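Side-chain contacts in calcium homeostasis modulator protein 5 (Homo sapiens, PDB 7D60), which assembles into undecameric, cone-shaped large-pore channels whose gating and ion conductance are probably regulated by membrane lipids: residues A[238-243]-A[252-257]; A[123-128]-A[176-181]; A[90-95]-A[270-275]; A[216-221]-A[277-282]. One frame throughout, in Å; residues are numbered along the deposited sequence.

Contact 1 (A[238-243]-A[252-257]); sequences SERNLK and DPFPMP
Arg-240 is the one residue of 238-243 that reaches 252-257, and its chain can be followed outward from the helix. CB already heads for the other segment, and CG, set anti to the backbone N (chi1 -176°), continues in that direction. The first atom to touch is CD, 3.7 Å from Asp-252 O and 4.2 Å from CD1 of the Phe-254 ring. A bend at chi3 then turns the guanidinium across the loop, its plane 48° from that of the ring. This is the place where helix 209-246 of the cytoplasmic region nears its end and the chain doubles back along it in extended form, Phe-254 also resting on Lys-236 and Leu-237 of the same helix. At the tip, NH1 donates to Asp-252 O, which lies at the guanidinium edge. The modelled 2.5 Å between NH1 and Asp-252 O is too short to trust as a bond length, and the N-H...O angle is a modest 134°. Phe-254 CB sits over one guanidinium face, 4.0 Å above its plane and displaced to the rim. NH2 serves other partners: a weak bond to Asn-241 OD1 and a salt bridge to Asp-286 of a neighbouring subunit.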
loop_
_atom_site.group_PDB
_atom_site.type_symbol
_atom_site.label_atom_id
_atom_site.label_comp_id
_atom_site.label_asym_id
_atom_site.label_seq_id
_atom_site.Cartn_x
_atom_site.Cartn_y
_atom_site.Cartn_z
ATOM N N SER A 238 -0.520 47.715 -26.537
ATOM C CA SER A 238 0.706 47.048 -26.951
ATOM C C SER A 238 0.570 46.410 -28.326
ATOM O O SER A 238 1.569 46.265 -29.032
ATOM C CB SER A 238 1.110 46.002 -25.916
ATOM O OG SER A 238 0.381 44.809 -26.090
ATOM N N GLU A 239 -0.644 46.027 -28.724
ATOM C CA GLU A 239 -0.861 45.545 -30.085
ATOM C C GLU A 239 -0.745 46.674 -31.096
ATOM O O GLU A 239 -0.303 46.456 -32.226
ATOM C CB GLU A 239 -2.234 44.893 -30.201
ATOM C CG GLU A 239 -2.255 43.419 -29.899
ATOM C CD GLU A 239 -3.638 42.927 -29.531
ATOM O OE1 GLU A 239 -4.624 43.605 -29.887
ATOM O OE2 GLU A 239 -3.739 41.865 -28.883
ATOM N N ARG A 240 -1.156 47.879 -30.714
ATOM C CA ARG A 240 -1.081 49.015 -31.621
ATOM C C ARG A 240 0.356 49.461 -31.832
ATOM O O ARG A 240 0.747 49.798 -32.952
ATOM C CB ARG A 240 -1.918 50.166 -31.074
ATOM C CG ARG A 240 -1.999 51.371 -31.972
ATOM C CD ARG A 240 -2.471 52.574 -31.197
ATOM N NE ARG A 240 -1.363 53.271 -30.559
ATOM C CZ ARG A 240 -1.098 54.558 -30.731
ATOM N NH1 ARG A 240 -1.869 55.294 -31.509
ATOM N NH2 ARG A 240 -0.068 55.112 -30.118
ATOM N N ASN A 241 1.159 49.467 -30.771
ATOM C CA ASN A 241 2.510 50.001 -30.856
ATOM C C ASN A 241 3.457 49.063 -31.586
ATOM O O ASN A 241 4.456 49.518 -32.145
ATOM C CB ASN A 241 3.047 50.290 -29.458
ATOM C CG ASN A 241 2.441 51.523 -28.852
ATOM O OD1 ASN A 241 1.906 52.372 -29.553
ATOM N ND2 ASN A 241 2.523 51.632 -27.541
ATOM N N LEU A 242 3.167 47.769 -31.599
ATOM C CA LEU A 242 4.056 46.817 -32.244
ATOM C C LEU A 242 3.800 46.678 -33.734
ATOM O O LEU A 242 4.734 46.391 -34.487
ATOM C CB LEU A 242 3.928 45.450 -31.578
ATOM C CG LEU A 242 4.587 45.391 -30.210
ATOM C CD1 LEU A 242 4.398 44.038 -29.607
ATOM C CD2 LEU A 242 6.043 45.707 -30.349
ATOM N N LYS A 243 2.562 46.869 -34.179
ATOM C CA LYS A 243 2.281 46.825 -35.605
ATOM C C LYS A 243 2.796 48.057 -36.326
ATOM O O LYS A 243 3.171 47.969 -37.496
ATOM C CB LYS A 243 0.782 46.677 -35.842
ATOM C CG LYS A 243 0.254 45.288 -35.572
ATOM C CD LYS A 243 -1.212 45.184 -35.937
ATOM C CE LYS A 243 -2.048 46.184 -35.156
ATOM N NZ LYS A 243 -3.503 45.974 -35.367
ATOM N N ASP A 252 -3.270 55.027 -35.571
ATOM C CA ASP A 252 -4.538 55.651 -35.240
ATOM C C ASP A 252 -4.517 56.107 -33.781
ATOM O O ASP A 252 -3.891 55.461 -32.937
ATOM C CB ASP A 252 -5.682 54.669 -35.475
ATOM C CG ASP A 252 -6.044 54.541 -36.942
ATOM O OD1 ASP A 252 -5.954 55.555 -37.665
ATOM O OD2 ASP A 252 -6.414 53.430 -37.373
ATOM N N PRO A 253 -5.173 57.226 -33.462
ATOM C CA PRO A 253 -5.082 57.770 -32.100
ATOM C C PRO A 253 -5.786 56.903 -31.068
ATOM O O PRO A 253 -6.823 56.290 -31.330
ATOM C CB PRO A 253 -5.755 59.143 -32.220
ATOM C CG PRO A 253 -6.616 59.043 -33.421
ATOM C CD PRO A 253 -5.900 58.134 -34.364
ATOM N N PHE A 254 -5.188 56.855 -29.884
ATOM C CA PHE A 254 -5.641 56.004 -28.784
ATOM C C PHE A 254 -6.123 56.888 -27.648
ATOM O O PHE A 254 -5.292 57.529 -26.977
ATOM C CB PHE A 254 -4.504 55.097 -28.315
ATOM C CG PHE A 254 -4.957 53.875 -27.583
ATOM C CD1 PHE A 254 -5.432 52.776 -28.273
ATOM C CD2 PHE A 254 -4.884 53.815 -26.204
ATOM C CE1 PHE A 254 -5.839 51.644 -27.601
ATOM C CE2 PHE A 254 -5.292 52.686 -25.526
ATOM C CZ PHE A 254 -5.770 51.601 -26.225
ATOM N N PRO A 255 -7.428 56.974 -27.389
ATOM C CA PRO A 255 -7.919 57.898 -26.358
ATOM C C PRO A 255 -7.696 57.355 -24.952
ATOM O O PRO A 255 -8.119 56.246 -24.618
ATOM C CB PRO A 255 -9.412 58.030 -26.679
ATOM C CG PRO A 255 -9.753 56.798 -27.430
ATOM C CD PRO A 255 -8.520 56.327 -28.133
ATOM N N MET A 256 -7.031 58.153 -24.130
ATOM C CA MET A 256 -6.715 57.854 -22.744
ATOM C C MET A 256 -7.155 59.033 -21.896
ATOM O O MET A 256 -7.299 60.147 -22.409
ATOM C CB MET A 256 -5.210 57.609 -22.562
ATOM C CG MET A 256 -4.680 56.372 -23.253
ATOM S SD MET A 256 -5.417 54.863 -22.618
ATOM C CE MET A 256 -4.523 54.690 -21.087
ATOM N N PRO A 257 -7.408 58.823 -20.599
ATOM C CA PRO A 257 -7.695 59.960 -19.719
ATOM C C PRO A 257 -6.489 60.871 -19.564
ATOM O O PRO A 257 -5.341 60.434 -19.627
ATOM C CB PRO A 257 -8.073 59.301 -18.387
ATOM C CG PRO A 257 -7.714 57.881 -18.514
ATOM C CD PRO A 257 -7.733 57.543 -19.953
#

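Contact 2 (A[123-128]-A[176-181]); sequences TFYECA and QAQSQI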
loop_
_atom_site.group_PDB
_atom_site.type_symbol
_atom_site.label_atom_id
_atom_site.label_comp_id
_atom_site.label_asym_id
_atom_site.label_seq_id
_atom_site.Cartn_x
_atom_site.Cartn_y
_atom_site.Cartn_z
ATOM N N THR A 123 12.989 33.511 29.446
ATOM C CA THR A 123 14.437 33.395 29.352
ATOM C C THR A 123 15.119 34.708 29.004
ATOM O O THR A 123 16.250 34.934 29.442
ATOM C CB THR A 123 14.822 32.344 28.314
ATOM O OG1 THR A 123 14.392 32.772 27.021
ATOM C CG2 THR A 123 14.158 31.029 28.631
ATOM N N PHE A 124 14.467 35.585 28.241
ATOM C CA PHE A 124 15.099 36.849 27.884
ATOM C C PHE A 124 15.070 37.838 29.037
ATOM O O PHE A 124 15.972 38.669 29.156
ATOM C CB PHE A 124 14.425 37.483 26.663
ATOM C CG PHE A 124 14.414 36.618 25.432
ATOM C CD1 PHE A 124 13.386 36.728 24.520
ATOM C CD2 PHE A 124 15.425 35.718 25.175
ATOM C CE1 PHE A 124 13.357 35.948 23.388
ATOM C CE2 PHE A 124 15.395 34.931 24.043
ATOM C CZ PHE A 124 14.361 35.050 23.150
ATOM N N TYR A 125 14.047 37.772 29.886
ATOM C CA TYR A 125 13.960 38.671 31.029
ATOM C C TYR A 125 14.873 38.228 32.159
ATOM O O TYR A 125 15.371 39.070 32.909
ATOM C CB TYR A 125 12.510 38.751 31.511
ATOM C CG TYR A 125 12.243 39.619 32.727
ATOM C CD1 TYR A 125 11.954 40.964 32.588
ATOM C CD2 TYR A 125 12.238 39.080 34.013
ATOM C CE1 TYR A 125 11.699 41.753 33.687
ATOM C CE2 TYR A 125 11.985 39.858 35.110
ATOM C CZ TYR A 125 11.715 41.192 34.941
ATOM O OH TYR A 125 11.458 41.969 36.040
ATOM N N GLU A 126 15.082 36.921 32.300
ATOM C CA GLU A 126 15.944 36.400 33.353
ATOM C C GLU A 126 17.400 36.788 33.119
ATOM O O GLU A 126 18.121 37.118 34.067
ATOM C CB GLU A 126 15.768 34.885 33.429
ATOM C CG GLU A 126 16.860 34.120 34.134
ATOM C CD GLU A 126 16.664 32.623 34.028
ATOM O OE1 GLU A 126 15.512 32.191 33.820
ATOM O OE2 GLU A 126 17.655 31.879 34.149
ATOM N N CYS A 127 17.835 36.790 31.857
ATOM C CA CYS A 127 19.180 37.244 31.519
ATOM C C CYS A 127 19.327 38.749 31.716
ATOM O O CYS A 127 20.367 39.215 32.185
ATOM C CB CYS A 127 19.506 36.844 30.079
ATOM S SG CYS A 127 21.236 36.984 29.553
ATOM N N ALA A 128 18.296 39.524 31.390
ATOM C CA ALA A 128 18.424 40.975 31.436
ATOM C C ALA A 128 18.259 41.533 32.845
ATOM O O ALA A 128 18.905 42.524 33.196
ATOM C CB ALA A 128 17.413 41.621 30.492
ATOM N N GLN A 176 11.732 34.083 36.737
ATOM C CA GLN A 176 10.914 33.487 35.694
ATOM C C GLN A 176 9.428 33.703 35.936
ATOM O O GLN A 176 8.633 33.567 35.004
ATOM C CB GLN A 176 11.236 31.996 35.604
ATOM C CG GLN A 176 10.871 31.293 34.316
ATOM C CD GLN A 176 9.655 30.406 34.463
ATOM O OE1 GLN A 176 9.252 30.065 35.573
ATOM N NE2 GLN A 176 9.079 30.003 33.339
ATOM N N ALA A 177 9.037 34.045 37.161
ATOM C CA ALA A 177 7.654 34.345 37.487
ATOM C C ALA A 177 7.338 35.828 37.440
ATOM O O ALA A 177 6.170 36.188 37.290
ATOM C CB ALA A 177 7.305 33.805 38.876
ATOM N N GLN A 178 8.338 36.693 37.577
ATOM C CA GLN A 178 8.116 38.120 37.395
ATOM C C GLN A 178 7.902 38.478 35.935
ATOM O O GLN A 178 7.239 39.472 35.638
ATOM C CB GLN A 178 9.299 38.911 37.940
ATOM C CG GLN A 178 9.131 39.411 39.344
ATOM C CD GLN A 178 10.401 40.027 39.882
ATOM O OE1 GLN A 178 11.376 40.189 39.156
ATOM N NE2 GLN A 178 10.396 40.373 41.160
ATOM N N SER A 179 8.462 37.693 35.017
ATOM C CA SER A 179 8.297 37.966 33.598
ATOM C C SER A 179 6.956 37.476 33.085
ATOM O O SER A 179 6.383 38.078 32.175
ATOM C CB SER A 179 9.417 37.314 32.804
ATOM O OG SER A 179 9.080 35.996 32.444
ATOM N N GLN A 180 6.447 36.377 33.640
ATOM C CA GLN A 180 5.167 35.853 33.199
ATOM C C GLN A 180 3.997 36.678 33.711
ATOM O O GLN A 180 2.912 36.608 33.137
ATOM C CB GLN A 180 5.027 34.402 33.633
ATOM C CG GLN A 180 5.916 33.477 32.858
ATOM C CD GLN A 180 5.737 32.040 33.246
ATOM O OE1 GLN A 180 5.553 31.724 34.413
ATOM N NE2 GLN A 180 5.786 31.157 32.268
ATOM N N ILE A 181 4.193 37.459 34.769
ATOM C CA ILE A 181 3.157 38.380 35.212
ATOM C C ILE A 181 3.108 39.594 34.293
ATOM O O ILE A 181 2.028 40.077 33.937
ATOM C CB ILE A 181 3.397 38.758 36.687
ATOM C CG1 ILE A 181 3.078 37.568 37.586
ATOM C CG2 ILE A 181 2.568 39.945 37.116
ATOM C CD1 ILE A 181 3.546 37.740 38.998
#
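Tyr-125 lays its ring against Ser-179 and Gln-178 where two transmembrane helices, S3 and S4, pack near their extracellular ends. The CA atoms of Tyr-125 and Ser-179 are the nearest pair, 6.3 Å apart, close enough for the ring to be directed at the S4 backbone. With CG anti to the backbone N (chi1 178°), the ring leaves S3 straight for the partner helix. Ser-179 CA stands 4.1 Å above one ring face of Tyr-125, off toward the rim, while Ser-179 CB approaches CD2 of the tyrosine to 3.5 Å and lies almost as near its CG and CB. Ser-179 OG, set between the backbone N and the carbonyl carbon (chi1 88°), is hydrogen-bonded to Leu-119 O of the same chain, so the serine meets the ring with its carbon and its hydroxyl is satisfied there. Replacing Tyr-125 by an alanine would probably open a gap beside Ser-179 CB and Gln-178 CB and leave Leu-182, which the tyrosine also touches, less well covered. Around the pair, Cys-127 ties S3 to Cys-41 through a disulfide, and Gln-176 contacts a bound short-chain phosphatidic acid, so the packing lies beside a lipid site. Farther out on the ring, Gln-178 CB comes to 4.0 Å from Tyr-125 CE2. The glutamine chain runs extended beyond CG, carrying an amide whose plane is turned 81° from the ring; its OE1 ends 3.6 Å from Tyr-125 OH, with no hydrogen bond between them.

Contact 3 (A[90-95]-A[270-275]); sequences RGHSCR and SFHQSQ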
loop_
_atom_site.group_PDB
_atom_site.type_symbol
_atom_site.label_atom_id
_atom_site.label_comp_id
_atom_site.label_asym_id
_atom_site.label_seq_id
_atom_site.Cartn_x
_atom_site.Cartn_y
_atom_site.Cartn_z
ATOM N N ARG A 90 -8.575 70.980 2.015
ATOM C CA ARG A 90 -8.943 72.201 2.722
ATOM C C ARG A 90 -10.100 71.982 3.687
ATOM O O ARG A 90 -10.107 72.547 4.786
ATOM C CB ARG A 90 -9.286 73.303 1.720
ATOM C CG ARG A 90 -8.110 73.746 0.865
ATOM C CD ARG A 90 -7.314 74.866 1.528
ATOM N NE ARG A 90 -6.381 74.368 2.538
ATOM C CZ ARG A 90 -5.173 73.883 2.270
ATOM N NH1 ARG A 90 -4.737 73.835 1.020
ATOM N NH2 ARG A 90 -4.399 73.450 3.256
ATOM N N GLY A 91 -11.087 71.175 3.295
ATOM C CA GLY A 91 -12.226 70.946 4.168
ATOM C C GLY A 91 -11.883 70.059 5.351
ATOM O O GLY A 91 -12.225 70.368 6.495
ATOM N N HIS A 92 -11.199 68.948 5.091
ATOM C CA HIS A 92 -10.828 67.984 6.123
ATOM C C HIS A 92 -9.307 67.970 6.212
ATOM O O HIS A 92 -8.647 67.117 5.615
ATOM C CB HIS A 92 -11.380 66.595 5.799
ATOM C CG HIS A 92 -12.798 66.603 5.323
ATOM N ND1 HIS A 92 -13.144 66.883 4.019
ATOM C CD2 HIS A 92 -13.960 66.364 5.976
ATOM C CE1 HIS A 92 -14.456 66.820 3.889
ATOM N NE2 HIS A 92 -14.976 66.506 5.062
ATOM N N SER A 93 -8.749 68.899 6.984
ATOM C CA SER A 93 -7.301 68.986 7.114
ATOM C C SER A 93 -6.736 67.986 8.113
ATOM O O SER A 93 -5.513 67.844 8.194
ATOM C CB SER A 93 -6.893 70.403 7.521
ATOM O OG SER A 93 -5.486 70.560 7.467
ATOM N N CYS A 94 -7.588 67.296 8.867
ATOM C CA CYS A 94 -7.151 66.358 9.890
ATOM C C CYS A 94 -7.471 64.914 9.531
ATOM O O CYS A 94 -7.334 64.031 10.381
ATOM C CB CYS A 94 -7.783 66.724 11.235
ATOM S SG CYS A 94 -6.829 66.239 12.699
ATOM N N ARG A 95 -7.902 64.648 8.298
ATOM C CA ARG A 95 -8.109 63.269 7.874
ATOM C C ARG A 95 -6.792 62.565 7.563
ATOM O O ARG A 95 -6.715 61.336 7.679
ATOM C CB ARG A 95 -9.054 63.224 6.664
ATOM C CG ARG A 95 -9.474 61.815 6.278
ATOM C CD ARG A 95 -10.616 61.703 5.309
ATOM N NE ARG A 95 -10.616 60.375 4.700
ATOM C CZ ARG A 95 -11.069 59.265 5.280
ATOM N NH1 ARG A 95 -11.592 59.293 6.501
ATOM N NH2 ARG A 95 -11.007 58.115 4.625
ATOM N N SER A 270 -13.482 61.019 1.614
ATOM C CA SER A 270 -14.230 61.235 2.846
ATOM C C SER A 270 -15.713 61.291 2.515
ATOM O O SER A 270 -16.113 62.001 1.589
ATOM C CB SER A 270 -13.800 62.527 3.537
ATOM O OG SER A 270 -14.075 63.645 2.716
ATOM N N PHE A 271 -16.522 60.560 3.276
ATOM C CA PHE A 271 -17.945 60.458 2.979
ATOM C C PHE A 271 -18.681 61.746 3.326
ATOM O O PHE A 271 -18.388 62.400 4.329
ATOM C CB PHE A 271 -18.565 59.287 3.744
ATOM C CG PHE A 271 -19.930 58.896 3.252
ATOM C CD1 PHE A 271 -20.071 57.996 2.211
ATOM C CD2 PHE A 271 -21.076 59.421 3.835
ATOM C CE1 PHE A 271 -21.322 57.635 1.755
ATOM C CE2 PHE A 271 -22.330 59.066 3.379
ATOM C CZ PHE A 271 -22.451 58.171 2.340
ATOM N N HIS A 272 -19.651 62.100 2.485
ATOM C CA HIS A 272 -20.592 63.178 2.752
ATOM C C HIS A 272 -22.001 62.641 2.563
ATOM O O HIS A 272 -22.293 62.007 1.547
ATOM C CB HIS A 272 -20.356 64.373 1.832
ATOM C CG HIS A 272 -19.123 65.152 2.164
ATOM N ND1 HIS A 272 -18.105 65.354 1.258
ATOM C CD2 HIS A 272 -18.744 65.773 3.304
ATOM C CE1 HIS A 272 -17.150 66.068 1.827
ATOM N NE2 HIS A 272 -17.514 66.336 3.067
ATOM N N GLN A 273 -22.870 62.889 3.539
ATOM C CA GLN A 273 -24.210 62.325 3.491
ATOM C C GLN A 273 -25.176 63.141 2.643
ATOM O O GLN A 273 -26.276 62.660 2.359
ATOM C CB GLN A 273 -24.764 62.165 4.907
ATOM C CG GLN A 273 -25.127 63.458 5.597
ATOM C CD GLN A 273 -25.088 63.334 7.106
ATOM O OE1 GLN A 273 -24.380 62.489 7.655
ATOM N NE2 GLN A 273 -25.860 64.170 7.786
ATOM N N SER A 274 -24.795 64.350 2.226
ATOM C CA SER A 274 -25.641 65.120 1.320
ATOM C C SER A 274 -25.615 64.532 -0.086
ATOM O O SER A 274 -26.665 64.297 -0.691
ATOM C CB SER A 274 -25.195 66.580 1.304
ATOM O OG SER A 274 -23.824 66.686 0.969
ATOM N N GLN A 275 -24.421 64.296 -0.623
ATOM C CA GLN A 275 -24.236 63.604 -1.895
ATOM C C GLN A 275 -23.425 62.355 -1.603
ATOM O O GLN A 275 -22.218 62.442 -1.357
ATOM C CB GLN A 275 -23.522 64.487 -2.913
ATOM C CG GLN A 275 -24.131 65.861 -3.088
ATOM C CD GLN A 275 -23.405 66.912 -2.279
ATOM O OE1 GLN A 275 -22.246 66.732 -1.908
ATOM N NE2 GLN A 275 -24.086 68.016 -1.993
#
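Arg-95 and Ser-270 are the residues whose backbones come nearest, CA to CA 8.2 Å, so two irregular segments meet across a gap bridged by side chains rather than by backbone hydrogen bonds. Ser-270 is the hub. Its OG lies between the backbone N and the carbonyl carbon (chi1 63°), an orientation that sends the hydroxyl to one partner and leaves CB to another. The hydroxyl sits over one face of the His-92 imidazole, 3.4 Å above the plane and displaced toward the rim on the CE1 side. CB meets the aliphatic part of Arg-95, whose chain is extended from CG to NE, with CD of Arg-95 at 3.7 Å from CB of Ser-270; farther along, Ser-270 CA stands over one face of the guanidinium. His-272 completes the contact from the direction opposite to His-92. The two imidazoles meet rim to rim, centroids 5.0 Å apart and planes at 39°, with His-272 NE2 in the plane of the His-92 ring and 3.2 Å from its CE1. Such nearness would probably discourage both rings from being protonated together. Between the two bridging residues, Phe-271 points the other way and meets Trp-215 and Val-207. The contact is thus a surface junction of two cytoplasmic loops: the one leading into transmembrane helix S3 and the one preceding the C-terminal helix 280-287. It lies near a lipid site, the Arg-95 side chain being about 6 Å from that of the phosphatidic acid-binding Gln-102.

Contact 4 (A[216-221]-A[277-282]); sequences KTYAQK and HYSTLH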
loop_
_atom_site.group_PDB
_atom_site.type_symbol
_atom_site.label_atom_id
_atom_site.label_comp_id
_atom_site.label_asym_id
_atom_site.label_seq_id
_atom_site.Cartn_x
_atom_site.Cartn_y
_atom_site.Cartn_z
ATOM N N LYS A 216 -18.641 48.438 1.717
ATOM C CA LYS A 216 -17.557 47.466 1.678
ATOM C C LYS A 216 -17.682 46.507 0.508
ATOM O O LYS A 216 -16.671 45.992 0.029
ATOM C CB LYS A 216 -17.506 46.676 2.980
ATOM C CG LYS A 216 -16.918 47.434 4.138
ATOM C CD LYS A 216 -17.131 46.679 5.432
ATOM C CE LYS A 216 -16.636 47.473 6.626
ATOM N NZ LYS A 216 -15.509 48.372 6.268
ATOM N N THR A 217 -18.902 46.235 0.051
ATOM C CA THR A 217 -19.083 45.376 -1.112
ATOM C C THR A 217 -18.686 46.093 -2.394
ATOM O O THR A 217 -18.135 45.476 -3.308
ATOM C CB THR A 217 -20.534 44.906 -1.190
ATOM O OG1 THR A 217 -20.959 44.478 0.105
ATOM C CG2 THR A 217 -20.682 43.754 -2.157
ATOM N N TYR A 218 -18.953 47.397 -2.475
ATOM C CA TYR A 218 -18.608 48.149 -3.674
ATOM C C TYR A 218 -17.106 48.338 -3.795
ATOM O O TYR A 218 -16.548 48.202 -4.886
ATOM C CB TYR A 218 -19.311 49.502 -3.677
ATOM C CG TYR A 218 -18.802 50.407 -4.765
ATOM C CD1 TYR A 218 -19.038 50.115 -6.096
ATOM C CD2 TYR A 218 -18.058 51.534 -4.467
ATOM C CE1 TYR A 218 -18.562 50.926 -7.096
ATOM C CE2 TYR A 218 -17.582 52.352 -5.462
ATOM C CZ TYR A 218 -17.838 52.042 -6.773
ATOM O OH TYR A 218 -17.366 52.852 -7.770
ATOM N N ALA A 219 -16.432 48.654 -2.688
ATOM C CA ALA A 219 -14.994 48.879 -2.722
ATOM C C ALA A 219 -14.210 47.608 -2.993
ATOM O O ALA A 219 -13.077 47.689 -3.471
ATOM C CB ALA A 219 -14.528 49.496 -1.409
ATOM N N GLN A 220 -14.781 46.446 -2.713
ATOM C CA GLN A 220 -14.089 45.193 -2.963
ATOM C C GLN A 220 -14.054 44.840 -4.437
ATOM O O GLN A 220 -13.053 44.303 -4.916
ATOM C CB GLN A 220 -14.747 44.058 -2.184
ATOM C CG GLN A 220 -13.808 42.918 -1.859
ATOM C CD GLN A 220 -13.772 41.870 -2.950
ATOM O OE1 GLN A 220 -14.808 41.485 -3.488
ATOM N NE2 GLN A 220 -12.574 41.408 -3.287
ATOM N N LYS A 221 -15.125 45.108 -5.172
ATOM C CA LYS A 221 -15.093 44.786 -6.587
ATOM C C LYS A 221 -15.122 46.010 -7.481
ATOM O O LYS A 221 -15.417 45.878 -8.669
ATOM C CB LYS A 221 -16.232 43.854 -6.952
ATOM C CG LYS A 221 -17.587 44.360 -6.633
ATOM C CD LYS A 221 -18.478 43.172 -6.483
ATOM C CE LYS A 221 -19.865 43.523 -6.877
ATOM N NZ LYS A 221 -20.721 42.329 -6.863
ATOM N N HIS A 277 -21.350 59.458 -2.260
ATOM C CA HIS A 277 -20.455 58.780 -3.183
ATOM C C HIS A 277 -19.637 57.760 -2.411
ATOM O O HIS A 277 -19.208 58.026 -1.288
ATOM C CB HIS A 277 -19.535 59.775 -3.883
ATOM C CG HIS A 277 -20.262 60.857 -4.613
ATOM N ND1 HIS A 277 -20.132 62.189 -4.292
ATOM C CD2 HIS A 277 -21.126 60.804 -5.653
ATOM C CE1 HIS A 277 -20.885 62.910 -5.100
ATOM N NE2 HIS A 277 -21.500 62.093 -5.934
ATOM N N TYR A 278 -19.424 56.597 -3.009
ATOM C CA TYR A 278 -18.798 55.484 -2.315
ATOM C C TYR A 278 -17.326 55.311 -2.652
ATOM O O TYR A 278 -16.682 54.420 -2.095
ATOM C CB TYR A 278 -19.563 54.196 -2.609
ATOM C CG TYR A 278 -20.978 54.239 -2.105
ATOM C CD1 TYR A 278 -21.254 54.111 -0.753
ATOM C CD2 TYR A 278 -22.037 54.433 -2.973
ATOM C CE1 TYR A 278 -22.543 54.163 -0.285
ATOM C CE2 TYR A 278 -23.325 54.488 -2.514
ATOM C CZ TYR A 278 -23.572 54.353 -1.170
ATOM O OH TYR A 278 -24.862 54.406 -0.713
ATOM N N SER A 279 -16.780 56.133 -3.541
ATOM C CA SER A 279 -15.345 56.191 -3.779
ATOM C C SER A 279 -15.025 57.566 -4.331
ATOM O O SER A 279 -15.915 58.386 -4.555
ATOM C CB SER A 279 -14.870 55.097 -4.736
ATOM O OG SER A 279 -15.507 55.200 -5.990
ATOM N N THR A 280 -13.738 57.816 -4.542
ATOM C CA THR A 280 -13.333 59.054 -5.189
ATOM C C THR A 280 -13.393 58.954 -6.704
ATOM O O THR A 280 -13.387 59.985 -7.380
ATOM C CB THR A 280 -11.929 59.454 -4.740
ATOM O OG1 THR A 280 -11.545 60.664 -5.397
ATOM C CG2 THR A 280 -10.941 58.372 -5.064
ATOM N N LEU A 281 -13.462 57.742 -7.249
ATOM C CA LEU A 281 -13.739 57.567 -8.665
ATOM C C LEU A 281 -15.220 57.724 -8.968
ATOM O O LEU A 281 -15.579 58.163 -10.060
ATOM C CB LEU A 281 -13.249 56.198 -9.121
ATOM C CG LEU A 281 -13.166 55.935 -10.616
ATOM C CD1 LEU A 281 -12.362 57.014 -11.277
ATOM C CD2 LEU A 281 -12.527 54.597 -10.850
ATOM N N HIS A 282 -16.084 57.364 -8.021
ATOM C CA HIS A 282 -17.509 57.648 -8.140
ATOM C C HIS A 282 -17.772 59.148 -8.109
ATOM O O HIS A 282 -18.684 59.639 -8.779
ATOM C CB HIS A 282 -18.252 56.933 -7.010
ATOM C CG HIS A 282 -19.745 56.968 -7.115
ATOM N ND1 HIS A 282 -20.562 56.572 -6.082
ATOM C CD2 HIS A 282 -20.569 57.329 -8.125
ATOM C CE1 HIS A 282 -21.824 56.699 -6.444
ATOM N NE2 HIS A 282 -21.856 57.160 -7.679
#
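Tyr-218 packs closely against Tyr-278 and Ser-279, whereas its approach to His-282 is looser. On the tight side, Tyr-218 CD2 comes to 3.6 Å from Tyr-278 CB, an apolar touch made by the root of the second tyrosine; the far end of Tyr-278 leads away, its ring meeting Phe-214 edge-to-face. Ser-279 lies at the edge of the Tyr-218 ring, near its plane, with OG 3.6 Å from CE2 of the tyrosine. The anti setting of CG to the backbone N (chi1 170°) is what drives this ring out of helix 209-246 into the turn of 277-282. Ser-279 in that turn is the N-cap of the C-terminal helix 280-287: its OG accepts from His-282 N at 3.0 Å with an N-H...O angle of 153°. A second bond, Tyr-278 N to His-282 ND1 at 3.3 Å, is nearly straight (169°), although the donor is tilted from the imidazole plane. On the loose side, His-282 CB stays 4.2 Å from Tyr-218 OH, while Lys-216 and Gln-220 belong to the solvent-exposed side of the helix. The phenol itself serves the subunit interface, where Tyr-218 OH is hydrogen-bonded to Asn-241 of a neighbouring subunit. An alanine in place of Tyr-218 would probably leave that Asn-241 without its mate and uncover Tyr-278 CB. Ser-279 OG has a further, weak bond to Glu-222.

Contact 2 stands apart in the membrane region, its centre about 49 Å from the centres of contacts 3 and 4 and about 66 Å from that of contact 1, on the other side of the chain's centre from contacts 1, 3 and 4. The rest belong to the cytoplasmic part. Contacts 1 and 4 share helix 209-246, centres about 29 Å apart, with contact 1 nested inside the loop that contact 4 closes. Contacts 3 and 4 cross along the chain and touch, Phe-271 CD1 lying 3.6 Å from His-277 O. Contact 3 encloses contacts 1 and 2 in sequence and so joins the chain before S3 to the C-terminal region. All four contacts have residues that meet neighbouring subunits, linking the fold to the undecamer.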